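Local coordinates for uncharacterized protein HI_0666 (Haemophilus influenzae, PDB 7CZO) that is the N-terminal domain of a HipA toxin and probably acts as one part of a three-component HipBA toxin-antitoxin system, at residues A[39-44]-A[57-62]. Numbering follows the deposited sequence.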
loop_
_atom_site.group_PDB
_atom_site.type_symbol
_atom_site.label_atom_id
_atom_site.label_comp_id
_atom_site.label_asym_id
_atom_site.label_seq_id
_atom_site.Cartn_x
_atom_site.Cartn_y
_atom_site.Cartn_z
ATOM N N PRO A 39 14.886 3.973 3.921
ATOM C CA PRO A 39 13.946 2.929 3.457
ATOM C C PRO A 39 12.608 2.910 4.196
ATOM O O PRO A 39 12.514 3.333 5.347
ATOM C CB PRO A 39 14.731 1.649 3.675
ATOM C CG PRO A 39 16.163 2.092 3.449
ATOM C CD PRO A 39 16.239 3.428 4.122
ATOM N N LEU A 40 11.561 2.476 3.509
ATOM C CA LEU A 40 10.231 2.413 4.124
ATOM C C LEU A 40 10.213 1.363 5.257
ATOM O O LEU A 40 9.592 1.542 6.305
ATOM C CB LEU A 40 9.179 2.118 3.052
ATOM C CG LEU A 40 7.733 1.977 3.514
ATOM C CD1 LEU A 40 7.230 3.336 3.928
ATOM C CD2 LEU A 40 6.865 1.418 2.403
ATOM N N SER A 41 10.923 0.274 5.046
ATOM C CA SER A 41 11.029 -0.751 6.051
ATOM C C SER A 41 12.249 -1.608 5.744
ATOM O O SER A 41 12.770 -1.584 4.624
ATOM C CB SER A 41 9.777 -1.613 6.006
ATOM O OG SER A 41 9.780 -2.389 4.824
ATOM N N LEU A 42 12.700 -2.389 6.714
ATOM C CA LEU A 42 13.854 -3.257 6.451
ATOM C C LEU A 42 13.508 -4.345 5.422
ATOM O O LEU A 42 14.420 -4.887 4.774
ATOM C CB LEU A 42 14.500 -3.817 7.738
ATOM C CG LEU A 42 13.644 -4.345 8.890
ATOM C CD1 LEU A 42 12.921 -5.641 8.508
ATOM C CD2 LEU A 42 14.530 -4.512 10.124
ATOM N N SER A 43 12.211 -4.619 5.225
ATOM C CA SER A 43 11.775 -5.519 4.133
ATOM C C SER A 43 11.932 -4.924 2.733
ATOM O O SER A 43 11.884 -5.662 1.759
ATOM C CB SER A 43 10.331 -5.926 4.314
ATOM O OG SER A 43 9.497 -4.779 4.383
ATOM N N PHE A 44 12.105 -3.598 2.648
ATOM C CA PHE A 44 12.182 -2.880 1.380
ATOM C C PHE A 44 13.459 -2.054 1.278
ATOM O O PHE A 44 13.433 -0.833 1.302
ATOM C CB PHE A 44 10.983 -1.950 1.208
ATOM C CG PHE A 44 9.662 -2.665 1.084
ATOM C CD1 PHE A 44 9.520 -3.772 0.253
ATOM C CD2 PHE A 44 8.545 -2.187 1.750
ATOM C CE1 PHE A 44 8.310 -4.411 0.123
ATOM C CE2 PHE A 44 7.322 -2.817 1.627
ATOM C CZ PHE A 44 7.205 -3.934 0.813
ATOM N N PHE A 57 2.002 -7.416 0.833
ATOM C CA PHE A 57 3.183 -7.250 1.653
ATOM C C PHE A 57 2.845 -7.125 3.143
ATOM O O PHE A 57 2.122 -6.244 3.557
ATOM C CB PHE A 57 3.914 -6.011 1.173
ATOM C CG PHE A 57 4.282 -6.067 -0.297
ATOM C CD1 PHE A 57 5.276 -6.903 -0.731
ATOM C CD2 PHE A 57 3.623 -5.302 -1.220
ATOM C CE1 PHE A 57 5.622 -6.968 -2.051
ATOM C CE2 PHE A 57 3.961 -5.357 -2.546
ATOM C CZ PHE A 57 4.963 -6.203 -2.966
ATOM N N PRO A 58 3.372 -8.012 3.961
ATOM C CA PRO A 58 3.237 -7.880 5.412
ATOM C C PRO A 58 3.412 -6.475 5.973
ATOM O O PRO A 58 2.692 -6.087 6.903
ATOM C CB PRO A 58 4.371 -8.777 5.934
ATOM C CG PRO A 58 4.426 -9.885 4.925
ATOM C CD PRO A 58 4.137 -9.219 3.592
ATOM N N TYR A 59 4.371 -5.722 5.443
ATOM C CA TYR A 59 4.601 -4.393 5.962
ATOM C C TYR A 59 3.348 -3.524 5.760
ATOM O O TYR A 59 2.889 -2.842 6.701
ATOM C CB TYR A 59 5.837 -3.719 5.342
ATOM C CG TYR A 59 6.004 -2.351 5.906
ATOM C CD1 TYR A 59 6.465 -2.187 7.210
ATOM C CD2 TYR A 59 5.575 -1.216 5.202
ATOM C CE1 TYR A 59 6.565 -0.927 7.786
ATOM C CE2 TYR A 59 5.671 0.057 5.768
ATOM C CZ TYR A 59 6.168 0.187 7.066
ATOM O OH TYR A 59 6.277 1.408 7.665
ATOM N N PHE A 60 2.793 -3.544 4.549
ATOM C CA PHE A 60 1.616 -2.739 4.257
ATOM C C PHE A 60 0.383 -3.316 4.962
ATOM O O PHE A 60 -0.431 -2.592 5.496
ATOM C CB PHE A 60 1.389 -2.641 2.753
ATOM C CG PHE A 60 2.321 -1.700 2.053
ATOM C CD1 PHE A 60 2.085 -0.330 2.046
ATOM C CD2 PHE A 60 3.420 -2.177 1.357
ATOM C CE1 PHE A 60 2.956 0.549 1.379
ATOM C CE2 PHE A 60 4.301 -1.296 0.680
ATOM C CZ PHE A 60 4.073 0.061 0.695
ATOM N N ALA A 61 0.224 -4.619 4.995
ATOM C CA ALA A 61 -0.893 -5.157 5.773
ATOM C C ALA A 61 -0.785 -4.697 7.216
ATOM O O ALA A 61 -1.796 -4.547 7.879
ATOM C CB ALA A 61 -0.924 -6.674 5.729
ATOM N N SER A 62 0.432 -4.510 7.725
ATOM C CA SER A 62 0.618 -4.106 9.145
ATOM C C SER A 62 0.088 -2.685 9.453
ATOM O O SER A 62 -0.185 -2.373 10.593
ATOM C CB SER A 62 2.085 -4.178 9.554
ATOM O OG SER A 62 2.738 -2.937 9.247
#
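L40 meets two aromatic rings of 57-62 at once. Its CG lies 3.6 Å from CE2 of Y59, while its CD2 reaches further, to 3.5 Å from CZ of F60. CG stands anti to the backbone N (chi1 178°), which sends the branch toward the helix, with CD2 the methyl that comes closer. S41 comes next and meets Y59 from over one face of the phenol: its CB sits 3.8 Å from the ring centroid, 20° off the normal, a CH-pi contact. The backbone bond from F44 N to S41 O closes the type I turn from S41 to F44, and within it S43 OG faces CB of Y59. F44 ends the turn and drives its ring into the start of the helix. Its edge points at the face of F57, the N-cap residue, in a T-shaped stack with centroids 5.4 Å apart and planes at 80°. On another part of the rim, CE2 of F44 meets CE2 of F60 at 3.5 Å, the two rings rim to rim. F29 of strand 27-31 touches the rings of both F44 and F60, joining this aromatic cluster to the sheet of the HipA N-terminal domain, and Y31 OH hydrogen-bonds L40 N and F44 O. No hydrogen bond spans the two segments, so their fit should depend on the shape of the aromatic cluster and the packing of L40.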